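Local coordinates for angiotensin-converting enzyme (PDB 6S1Y), which is a zinc metalloprotease of a malaria mosquito that probably, as in related angiotensin-converting enzymes, cleaves dipeptides from the C-termini of peptide substrates, at residues Lys552-Pro555 against Asp556-Val560; Asn540-Lys543 against Glu544-Ala547; Tyr501-Gln504 against Phe505-His508; Gln369-Pro372 against Val373-Gly377; Asn80-Leu83 against Lys84-Lys88. All blocks are in the same frame, centred on the assembly; numbering follows the deposited sequence.

All five contacts are local, each within a helix, helix start or turn of this mostly helical chain. In sequence they run contact 5 (helix 81-90), contact 4 (the loop from helix 349-368 to helix 381-395), contact 3 (helix 495-514), contact 2 (helix 536-547) and contact 1 (helix 554-562). In space, contact 1 touches contacts 2, 3 and 5, with centres about 11, 14 and 16 Å away, and contact 2 also touches contact 3. Contact 4 touches contacts 2 and 5, while contacts 3 and 5, with centres about 29 Å apart, do not meet. The series thus runs from the interior near the zinc site, at contact 3, to the peripheral helix 81-90.

Contact 1 of 5, residues Lys552-Pro555 against Asp556-Val560; sequences KPWP and DAMEV
M558 N and E559 N each hydrogen-bond over 2.9 Å, to W554 O and P555 O respectively, the two firm i to i+4 bonds that open helix 554-562. The E559 bond is the straighter, at 173° about its hydrogen. P553, the N-cap residue, contributes its carbonyl, on which D556 N (3.0 Å from P553 O) and A557 N converge; both bonds are weak by angle or length. The side chain of D556 lies alongside the P553 ring, pointing the same way, with OD2 of D556 3.7 Å from P553 CD. Its other oxygen, OD1, is salt-bridged to R565, which also forms a salt bridge with E559, so one guanidinium joins two acids a helix turn apart.

On the inner side, W554 and M558 run side by side. The indole NE1 is held by Y198 O, and P555 CD rests on one face of the ring, 3.4 Å above its plane. The M558 side chain leaves with CG anti to the backbone N (chi1 175°) and bends only at its last torsion, beside I503 and F507 of helix 495-514. This Met-aromatic contact is made at the indole edge, close to the ring plane, where SD of M558 stands 4.1 Å from CZ3 of W554.

Contact 2 of 5, residues Asn540-Lys543 against Glu544-Ala547; sequences NQLK and EMLA. With NAG (2-acetamido-2-deoxy-beta-D-glucopyranose), chain C.
Helix 536-547 carries this contact between successive turns, L542 meeting M545 and L546 on its buried side while N540 and K543 reach a protein-linked glycan from the outer one. The backbone evidence is a run of i to i+4 bonds: E544 N to N540 O, a weaker M545 N to Q541 O, then L546 N to L542 O at 3.0 Å and A547 N to K543 O at 2.8 Å.

The sugar is gripped at two points. N540 ND2 donates to the acetamido oxygen, NAG O7, over 2.9 Å, with an angle of 160° at the hydrogen. The other amide atom, N540 OD1, accepts a weak bond from N301. One turn on, the K543 chain bends at its third torsion (chi3 72°) and brings K543 NZ 2.7 Å from NAG O6, to which it is hydrogen-bonded. The ring oxygen O5 is equally near, so the ammonium sits between the ring and its hydroxymethyl arm.

On the buried side the packing is apolar. L542 sends CD1 into the next turn, 4.0 Å from the terminal CE of M545, and the leucine and methionine side chains slant across one another. Helix 554-562 flanks this side through L561, and M545 also touches F507 of helix 495-514. The L546 side chain, which packs on Y364 and Q367 of helix 349-368, folds back over the preceding turn: its CG lies 3.4 Å from L542 O and 4.2 Å from L542 CD1.

Contact 3 of 5, residues Tyr501-Gln504 against Phe505-His508; sequences YVIQ and FQFH
Two kinds of packing coexist in this wholly buried part of helix 495-514: the ring of F505 presses hard against the preceding turn at Y501, whereas V502 and Q506 meet loosely. At the tight end, Y501 O points at the rim of F505, in the ring plane, only 2.9 Å from CD1, and V502 O also lies at that edge. The helix is locally irregular here. F505 N bonds V502 O at 3.2 Å, approaching from above the carbonyl plane, and Q506 N stays 3.8 Å from V502 O; regular i to i+4 bonding is found at F507 N to I503 O and H508 N to Q504 O.

The V502 side is slacker, with CG1 4.2 Å from Q506 OE1. There is no solvent side: loop residues K566 and S568 hold the Q506 amide, and D389 holds that of Q504.

Toward helix 554-562, I503 and F507 run side by side, touching M558. CG1 of I503 sits between its backbone N and carbonyl carbon (chi1 69°), bringing CD1 3.8 Å from CE2 of F507. The side chain of Y501 is about 5 Å from the bound glutamyl ligand. The F507 ring also lies over its own acceptor: I503 O is 3.5 Å above one face, offset toward the rim.

Contact 4 of 5, residues Gln369-Pro372 against Val373-Gly377; sequences QHQP and VEFRG
A tight turn with a 3-10 segment at 373-375 brings P372 against F375 and Q369 against R376, in the loop joining helix 349-368 to helix 381-395. These two helices supply the zinc ligands H357, H361 and E385, so the turn belongs to the link between them. Its defining bond is F375 N to P372 O, 2.9 Å long with 150° at the hydrogen, the donor standing above the carbonyl plane.

The F375 ring is met by two neighbours: OE1 of Q371 comes in its plane at the edge, 3.6 Å from CD2, and CG of P372 lies 3.9 Å from the same carbon. The amide nitrogen of Q371 is bonded to A547 O. E374, bent at its second torsion (chi2 -83°), turns OE2 back to within 3.4 Å of P372 CB; this buried oxygen has no polar partner in the model. OE1 of E374 lies close to OE2 of E23, and the salt bridge from R86 to that oxygen probably eases the like charges.

R376, centre of an inverse gamma turn, bends at chi3 (76°) and folds back along Q369. Its NH2 is hydrogen-bonded to A335 O and passes 3.4 Å from Q369 CB, while Q369 O stands 3.3 Å over the centre of the guanidinium plane, not bonded to it.

Contact 5 of 5, residues Asn80-Leu83 against Lys84-Lys88; sequences NATL and KRRIK
L83 is the residue on which R86 and I87 close in, at the first turns of helix 81-90, with N80 as the N-cap. The helix is set by four i to i+4 bonds: K84 N to N80 O, R85 N to A81 O, R86 N to T82 O and I87 N to L83 O, all between 3.1 and 3.2 Å. The K84 bond is the straightest, at 165°, and lies in the carbonyl plane of N80.

Side-chain torsions separate the helix's sides. With chi1 at -164°, L83 places CG opposite its own N and beside its carbonyl carbon, which directs the branch along the helix toward the next turn. I87 starts the other way, CG1 beside its N, and its second torsion of 145° is strained away from a staggered value; CD1 thereby comes 4.1 Å from CG of L83 and 3.4 Å from L83 O. Both residues pack on helix 12-42, L83 at S16 and I87 at V19.

R86 lies back over the preceding turn, its CG 3.4 Å from T82 O, and then kinks at CD. Beyond the kink NE forms a salt bridge with E23, which helps to orient the guanidinium, and the aliphatic part is flanked by F375. R85, by contrast, runs extended from CG to NE and takes NH2 to S550 O. K84 is also stretched out, its CG 3.8 Å from N80 O. At the R86 end, NH1 meets the leucine methyl obliquely, 3.4 Å from CD1 of L83.

Contact 1 of 5, residues Lys552-Pro555 against Asp556-Val560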
# COMPACT_ATOMS: atom_id res chain seq x y z
N LYS A 552 8.11 -21.05 2.68
CA LYS A 552 6.94 -21.92 2.74
C LYS A 552 5.74 -21.27 2.05
O LYS A 552 5.66 -20.04 1.94
CB LYS A 552 6.58 -22.24 4.20
CG LYS A 552 7.73 -22.85 4.97
CD LYS A 552 7.28 -23.44 6.30
CE LYS A 552 8.29 -24.46 6.83
NZ LYS A 552 8.03 -24.78 8.27
N PRO A 553 4.81 -22.08 1.55
CA PRO A 553 3.52 -21.55 1.10
C PRO A 553 2.89 -20.70 2.19
O PRO A 553 2.99 -21.00 3.38
CB PRO A 553 2.69 -22.81 0.83
CG PRO A 553 3.70 -23.87 0.55
CD PRO A 553 4.90 -23.55 1.39
N TRP A 554 2.19 -19.63 1.77
CA TRP A 554 1.84 -18.60 2.73
C TRP A 554 0.83 -19.08 3.77
O TRP A 554 0.81 -18.55 4.88
CB TRP A 554 1.35 -17.34 2.01
CG TRP A 554 0.07 -17.44 1.29
CD1 TRP A 554 -0.13 -17.56 -0.06
CD2 TRP A 554 -1.24 -17.38 1.88
NE1 TRP A 554 -1.47 -17.62 -0.34
CE2 TRP A 554 -2.17 -17.49 0.83
CE3 TRP A 554 -1.70 -17.25 3.20
CZ2 TRP A 554 -3.55 -17.48 1.06
CZ3 TRP A 554 -3.06 -17.24 3.42
CH2 TRP A 554 -3.97 -17.36 2.36
N PRO A 555 -0.01 -20.08 3.47
CA PRO A 555 -0.89 -20.58 4.55
C PRO A 555 -0.10 -21.09 5.74
O PRO A 555 -0.50 -20.84 6.89
CB PRO A 555 -1.70 -21.68 3.86
CG PRO A 555 -1.67 -21.33 2.42
CD PRO A 555 -0.31 -20.73 2.19
N ASP A 556 1.03 -21.75 5.51
CA ASP A 556 1.85 -22.23 6.62
C ASP A 556 2.47 -21.07 7.38
O ASP A 556 2.53 -21.08 8.62
CB ASP A 556 2.94 -23.18 6.12
CG ASP A 556 2.36 -24.39 5.40
OD1 ASP A 556 1.45 -25.06 5.94
OD2 ASP A 556 2.82 -24.67 4.27
N ALA A 557 2.91 -20.03 6.67
CA ALA A 557 3.43 -18.86 7.37
C ALA A 557 2.35 -18.22 8.25
O ALA A 557 2.62 -17.83 9.39
CB ALA A 557 3.97 -17.85 6.36
N MET A 558 1.12 -18.12 7.73
CA MET A 558 0.05 -17.52 8.53
C MET A 558 -0.25 -18.37 9.76
O MET A 558 -0.32 -17.86 10.88
CB MET A 558 -1.21 -17.36 7.69
CG MET A 558 -2.40 -16.87 8.51
SD MET A 558 -3.79 -16.53 7.44
CE MET A 558 -3.44 -14.83 7.05
N GLU A 559 -0.43 -19.68 9.56
CA GLU A 559 -0.72 -20.55 10.69
C GLU A 559 0.28 -20.37 11.83
O GLU A 559 -0.09 -20.47 13.00
CB GLU A 559 -0.73 -22.01 10.25
CG GLU A 559 -1.00 -22.95 11.39
CD GLU A 559 -1.47 -24.31 10.95
OE1 GLU A 559 -1.02 -24.78 9.87
OE2 GLU A 559 -2.29 -24.90 11.68
N VAL A 560 1.53 -20.04 11.50
CA VAL A 560 2.55 -19.89 12.54
C VAL A 560 2.13 -18.85 13.56
O VAL A 560 2.42 -18.98 14.76
CB VAL A 560 3.90 -19.52 11.89
CG1 VAL A 560 4.85 -18.88 12.92
CG2 VAL A 560 4.53 -20.73 11.26

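Contact 2 of 5, residues Asn540-Lys543 against Glu544-Ala547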
# COMPACT_ATOMS: atom_id res chain seq x y z
N ASN A 540 7.75 -12.70 19.53
CA ASN A 540 8.42 -13.96 19.23
C ASN A 540 7.65 -14.74 18.18
O ASN A 540 8.26 -15.28 17.24
CB ASN A 540 8.58 -14.79 20.52
CG ASN A 540 9.58 -14.17 21.49
OD1 ASN A 540 10.48 -13.44 21.09
ND2 ASN A 540 9.42 -14.48 22.78
N GLN A 541 6.32 -14.81 18.29
CA GLN A 541 5.55 -15.52 17.27
C GLN A 541 5.59 -14.77 15.94
O GLN A 541 5.61 -15.40 14.88
CB GLN A 541 4.12 -15.73 17.73
CG GLN A 541 3.95 -16.81 18.80
CD GLN A 541 4.34 -18.18 18.29
OE1 GLN A 541 3.73 -18.71 17.35
NE2 GLN A 541 5.36 -18.77 18.90
N LEU A 542 5.62 -13.44 15.98
CA LEU A 542 5.71 -12.67 14.75
C LEU A 542 7.06 -12.89 14.06
O LEU A 542 7.10 -13.20 12.86
CB LEU A 542 5.45 -11.20 15.06
CG LEU A 542 5.47 -10.21 13.90
CD1 LEU A 542 4.47 -10.60 12.82
CD2 LEU A 542 5.19 -8.80 14.40
N LYS A 543 8.17 -12.74 14.81
CA LYS A 543 9.50 -13.07 14.30
C LYS A 543 9.52 -14.38 13.53
O LYS A 543 10.07 -14.47 12.43
CB LYS A 543 10.52 -13.19 15.45
CG LYS A 543 11.01 -11.93 16.07
CD LYS A 543 11.83 -12.26 17.32
CE LYS A 543 13.18 -12.88 17.00
NZ LYS A 543 13.87 -13.33 18.24
N GLU A 544 8.96 -15.43 14.14
CA GLU A 544 8.99 -16.75 13.52
C GLU A 544 8.33 -16.72 12.15
O GLU A 544 8.86 -17.28 11.18
CB GLU A 544 8.29 -17.77 14.44
CG GLU A 544 8.59 -19.22 14.09
CD GLU A 544 7.77 -20.23 14.90
OE1 GLU A 544 7.52 -19.99 16.10
OE2 GLU A 544 7.37 -21.28 14.31
N MET A 545 7.16 -16.08 12.04
CA MET A 545 6.49 -16.03 10.74
C MET A 545 7.35 -15.30 9.72
O MET A 545 7.57 -15.79 8.61
CB MET A 545 5.12 -15.36 10.88
CG MET A 545 4.35 -15.27 9.57
SD MET A 545 2.63 -14.73 9.80
CE MET A 545 2.82 -12.98 10.07
N LEU A 546 7.88 -14.13 10.08
CA LEU A 546 8.64 -13.33 9.14
C LEU A 546 9.96 -13.98 8.77
O LEU A 546 10.43 -13.79 7.64
CB LEU A 546 8.90 -11.95 9.74
CG LEU A 546 7.65 -11.20 10.22
CD1 LEU A 546 8.03 -9.79 10.64
CD2 LEU A 546 6.59 -11.18 9.14
N ALA A 547 10.59 -14.72 9.69
CA ALA A 547 11.87 -15.36 9.37
C ALA A 547 11.72 -16.36 8.23
O ALA A 547 12.70 -16.64 7.53
CB ALA A 547 12.45 -16.05 10.61
C1 NAG C . 14.52 -12.77 21.91
C2 NAG C . 14.15 -13.77 23.02
C3 NAG C . 15.28 -14.78 23.23
C4 NAG C . 15.68 -15.44 21.91
C5 NAG C . 15.99 -14.37 20.87
C6 NAG C . 16.25 -14.93 19.49
C7 NAG C . 12.65 -13.06 24.83
C8 NAG C . 12.52 -12.27 26.09
N2 NAG C . 13.86 -13.07 24.26
O3 NAG C . 14.82 -15.77 24.14
O4 NAG C . 16.82 -16.28 22.12
O5 NAG C . 14.86 -13.48 20.73
O6 NAG C . 16.50 -13.89 18.55
O7 NAG C . 11.70 -13.68 24.36

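Contact 3 of 5, residues Tyr501-Gln504 against Phe505-His508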
# COMPACT_ATOMS: atom_id res chain seq x y z
N TYR A 501 -4.92 -5.28 4.15
CA TYR A 501 -5.94 -4.66 4.99
C TYR A 501 -6.92 -5.68 5.56
O TYR A 501 -7.49 -5.44 6.62
CB TYR A 501 -6.66 -3.55 4.21
CG TYR A 501 -5.99 -2.21 4.41
CD1 TYR A 501 -4.68 -1.99 3.99
CD2 TYR A 501 -6.65 -1.16 5.05
CE1 TYR A 501 -4.05 -0.77 4.19
CE2 TYR A 501 -6.01 0.07 5.26
CZ TYR A 501 -4.71 0.24 4.83
OH TYR A 501 -4.07 1.44 5.02
N VAL A 502 -7.06 -6.84 4.93
CA VAL A 502 -7.79 -7.94 5.54
C VAL A 502 -6.93 -8.67 6.58
O VAL A 502 -7.30 -8.78 7.76
CB VAL A 502 -8.29 -8.93 4.47
CG1 VAL A 502 -9.03 -10.10 5.15
CG2 VAL A 502 -9.16 -8.23 3.44
N ILE A 503 -5.79 -9.22 6.16
CA ILE A 503 -5.07 -10.14 7.05
C ILE A 503 -4.43 -9.40 8.21
O ILE A 503 -4.20 -9.99 9.27
CB ILE A 503 -3.98 -10.95 6.31
CG1 ILE A 503 -2.82 -10.07 5.87
CG2 ILE A 503 -4.58 -11.68 5.15
CD1 ILE A 503 -1.79 -10.81 5.05
N GLN A 504 -4.12 -8.11 8.05
CA GLN A 504 -3.50 -7.42 9.17
C GLN A 504 -4.39 -7.48 10.41
O GLN A 504 -3.89 -7.40 11.54
CB GLN A 504 -3.15 -5.98 8.82
CG GLN A 504 -4.33 -5.00 8.73
CD GLN A 504 -3.87 -3.60 8.28
OE1 GLN A 504 -4.03 -2.63 8.99
NE2 GLN A 504 -3.29 -3.52 7.09
N PHE A 505 -5.71 -7.60 10.24
CA PHE A 505 -6.56 -7.70 11.43
C PHE A 505 -6.53 -9.11 12.00
O PHE A 505 -6.72 -9.30 13.21
CB PHE A 505 -8.00 -7.24 11.10
CG PHE A 505 -8.09 -5.76 10.80
CD1 PHE A 505 -7.91 -5.28 9.51
CD2 PHE A 505 -8.31 -4.85 11.81
CE1 PHE A 505 -7.97 -3.91 9.24
CE2 PHE A 505 -8.37 -3.48 11.55
CZ PHE A 505 -8.19 -3.02 10.27
N GLN A 506 -6.30 -10.12 11.15
CA GLN A 506 -6.04 -11.47 11.65
C GLN A 506 -4.73 -11.51 12.45
O GLN A 506 -4.69 -12.08 13.53
CB GLN A 506 -6.00 -12.45 10.48
CG GLN A 506 -7.31 -12.51 9.72
CD GLN A 506 -7.29 -13.49 8.58
OE1 GLN A 506 -7.22 -13.09 7.40
NE2 GLN A 506 -7.38 -14.77 8.90
N PHE A 507 -3.68 -10.88 11.93
CA PHE A 507 -2.40 -10.80 12.64
C PHE A 507 -2.56 -10.02 13.95
O PHE A 507 -2.08 -10.45 15.00
CB PHE A 507 -1.35 -10.13 11.75
CG PHE A 507 -0.99 -10.90 10.49
CD1 PHE A 507 -1.29 -12.24 10.36
CD2 PHE A 507 -0.29 -10.28 9.47
CE1 PHE A 507 -0.92 -12.94 9.23
CE2 PHE A 507 0.08 -10.97 8.33
CZ PHE A 507 -0.23 -12.30 8.20
N HIS A 508 -3.22 -8.86 13.89
CA HIS A 508 -3.43 -8.05 15.08
C HIS A 508 -4.18 -8.83 16.16
O HIS A 508 -3.85 -8.75 17.34
CB HIS A 508 -4.20 -6.78 14.70
CG HIS A 508 -4.54 -5.88 15.85
ND1 HIS A 508 -3.59 -5.20 16.57
CD2 HIS A 508 -5.74 -5.50 16.36
CE1 HIS A 508 -4.18 -4.45 17.48
NE2 HIS A 508 -5.48 -4.62 17.38

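Contact 4 of 5, residues Gln369-Pro372 against Val373-Gly377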
# COMPACT_ATOMS: atom_id res chain seq x y z
N GLN A 369 16.77 -12.06 5.99
CA GLN A 369 17.97 -11.83 5.20
C GLN A 369 18.96 -13.00 5.26
O GLN A 369 19.87 -13.05 4.42
CB GLN A 369 18.66 -10.55 5.65
CG GLN A 369 19.20 -10.55 7.06
CD GLN A 369 19.96 -9.27 7.36
OE1 GLN A 369 20.22 -8.47 6.45
NE2 GLN A 369 20.31 -9.06 8.61
N HIS A 370 18.81 -13.92 6.21
CA HIS A 370 19.63 -15.12 6.25
C HIS A 370 19.18 -16.18 5.25
O HIS A 370 19.86 -17.21 5.13
CB HIS A 370 19.58 -15.74 7.66
CG HIS A 370 18.24 -16.31 8.00
ND1 HIS A 370 17.26 -15.57 8.63
CD2 HIS A 370 17.70 -17.52 7.73
CE1 HIS A 370 16.18 -16.33 8.78
NE2 HIS A 370 16.42 -17.51 8.24
N GLN A 371 18.07 -15.99 4.57
CA GLN A 371 17.57 -16.99 3.63
C GLN A 371 18.28 -16.86 2.29
O GLN A 371 18.92 -15.84 2.00
CB GLN A 371 16.07 -16.83 3.44
CG GLN A 371 15.23 -17.04 4.70
CD GLN A 371 14.63 -18.44 4.81
OE1 GLN A 371 14.74 -19.26 3.91
NE2 GLN A 371 13.98 -18.71 5.93
N PRO A 372 18.19 -17.88 1.44
CA PRO A 372 18.64 -17.72 0.06
C PRO A 372 17.84 -16.63 -0.65
O PRO A 372 16.70 -16.32 -0.28
CB PRO A 372 18.40 -19.09 -0.57
CG PRO A 372 17.47 -19.79 0.36
CD PRO A 372 17.71 -19.24 1.72
N VAL A 373 18.45 -16.06 -1.69
CA VAL A 373 17.93 -14.83 -2.29
C VAL A 373 16.49 -15.01 -2.75
O VAL A 373 15.66 -14.11 -2.56
CB VAL A 373 18.84 -14.37 -3.44
CG1 VAL A 373 18.97 -15.46 -4.53
CG2 VAL A 373 18.31 -13.07 -4.02
N GLU A 374 16.16 -16.15 -3.36
CA GLU A 374 14.82 -16.34 -3.91
C GLU A 374 13.77 -16.60 -2.84
O GLU A 374 12.58 -16.70 -3.18
CB GLU A 374 14.84 -17.48 -4.93
CG GLU A 374 15.01 -18.88 -4.36
CD GLU A 374 16.46 -19.26 -4.09
OE1 GLU A 374 16.81 -20.45 -4.23
OE2 GLU A 374 17.26 -18.37 -3.72
N PHE A 375 14.15 -16.74 -1.57
CA PHE A 375 13.19 -16.77 -0.47
C PHE A 375 13.14 -15.45 0.29
O PHE A 375 12.37 -15.33 1.25
CB PHE A 375 13.52 -17.90 0.51
CG PHE A 375 13.22 -19.29 0.00
CD1 PHE A 375 12.52 -19.49 -1.18
CD2 PHE A 375 13.64 -20.39 0.72
CE1 PHE A 375 12.24 -20.78 -1.63
CE2 PHE A 375 13.37 -21.69 0.27
CZ PHE A 375 12.67 -21.88 -0.89
N ARG A 376 13.94 -14.47 -0.11
CA ARG A 376 13.96 -13.18 0.57
C ARG A 376 12.85 -12.29 0.01
O ARG A 376 13.07 -11.32 -0.72
CB ARG A 376 15.35 -12.54 0.44
CG ARG A 376 16.40 -13.27 1.24
CD ARG A 376 17.80 -12.75 1.01
NE ARG A 376 18.06 -11.49 1.68
CZ ARG A 376 19.27 -10.96 1.82
NH1 ARG A 376 20.33 -11.61 1.34
NH2 ARG A 376 19.43 -9.78 2.45
N GLY A 377 11.62 -12.68 0.36
CA GLY A 377 10.42 -11.91 0.07
C GLY A 377 9.32 -12.30 1.05
O GLY A 377 9.49 -13.18 1.90

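Contact 5 of 5, residues Asn80-Leu83 against Lys84-Lys88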
# COMPACT_ATOMS: atom_id res chain seq x y z
N ASN A 80 13.35 -33.54 -1.41
CA ASN A 80 13.37 -32.36 -0.55
C ASN A 80 12.43 -31.32 -1.16
O ASN A 80 12.71 -30.79 -2.24
CB ASN A 80 14.79 -31.80 -0.39
CG ASN A 80 14.98 -31.05 0.93
OD1 ASN A 80 14.10 -30.33 1.38
ND2 ASN A 80 16.16 -31.21 1.54
N ALA A 81 11.29 -31.06 -0.50
CA ALA A 81 10.34 -30.08 -1.03
C ALA A 81 10.94 -28.69 -1.05
O ALA A 81 10.74 -27.93 -2.01
CB ALA A 81 9.06 -30.10 -0.19
N THR A 82 11.69 -28.33 -0.01
CA THR A 82 12.40 -27.05 0.01
C THR A 82 13.24 -26.87 -1.24
O THR A 82 13.37 -25.74 -1.75
CB THR A 82 13.28 -26.96 1.26
OG1 THR A 82 12.51 -27.30 2.42
CG2 THR A 82 13.86 -25.56 1.43
N LEU A 83 13.82 -27.96 -1.76
CA LEU A 83 14.69 -27.86 -2.92
C LEU A 83 13.90 -27.63 -4.20
O LEU A 83 14.28 -26.79 -5.03
CB LEU A 83 15.55 -29.12 -3.06
CG LEU A 83 16.74 -28.93 -4.00
CD1 LEU A 83 17.85 -28.19 -3.26
CD2 LEU A 83 17.24 -30.24 -4.57
N LYS A 84 12.82 -28.39 -4.39
CA LYS A 84 11.94 -28.13 -5.53
C LYS A 84 11.52 -26.67 -5.57
O LYS A 84 11.39 -26.08 -6.65
CB LYS A 84 10.69 -29.02 -5.45
CG LYS A 84 10.92 -30.51 -5.61
CD LYS A 84 9.58 -31.24 -5.76
CE LYS A 84 9.67 -32.71 -5.39
NZ LYS A 84 8.49 -33.50 -5.84
N ARG A 85 11.30 -26.08 -4.40
CA ARG A 85 10.80 -24.71 -4.32
C ARG A 85 11.88 -23.70 -4.68
O ARG A 85 11.59 -22.67 -5.28
CB ARG A 85 10.25 -24.45 -2.93
CG ARG A 85 9.32 -23.28 -2.81
CD ARG A 85 8.80 -23.14 -1.37
NE ARG A 85 8.17 -21.85 -1.15
CZ ARG A 85 6.94 -21.54 -1.53
NH1 ARG A 85 6.19 -22.43 -2.15
NH2 ARG A 85 6.46 -20.32 -1.28
N ARG A 86 13.12 -23.98 -4.29
CA ARG A 86 14.22 -23.08 -4.64
C ARG A 86 14.44 -23.05 -6.14
O ARG A 86 14.77 -21.99 -6.69
CB ARG A 86 15.49 -23.52 -3.93
CG ARG A 86 15.51 -23.19 -2.44
CD ARG A 86 16.50 -24.08 -1.67
NE ARG A 86 17.89 -23.81 -2.02
CZ ARG A 86 18.91 -24.61 -1.72
NH1 ARG A 86 18.70 -25.74 -1.05
NH2 ARG A 86 20.14 -24.28 -2.09
N ILE A 87 14.23 -24.18 -6.82
CA ILE A 87 14.46 -24.23 -8.26
C ILE A 87 13.33 -23.53 -9.01
O ILE A 87 13.57 -22.87 -10.02
CB ILE A 87 14.61 -25.70 -8.71
CG1 ILE A 87 15.93 -26.28 -8.20
CG2 ILE A 87 14.53 -25.79 -10.24
CD1 ILE A 87 15.83 -27.75 -7.85
N LYS A 88 12.09 -23.68 -8.53
CA LYS A 88 10.96 -23.03 -9.20
C LYS A 88 11.05 -21.51 -9.10
O LYS A 88 10.82 -20.81 -10.09
CB LYS A 88 9.65 -23.53 -8.59
CG LYS A 88 8.38 -22.96 -9.25
CD LYS A 88 7.11 -23.38 -8.50
CE LYS A 88 6.90 -22.57 -7.21
NZ LYS A 88 6.50 -23.42 -6.04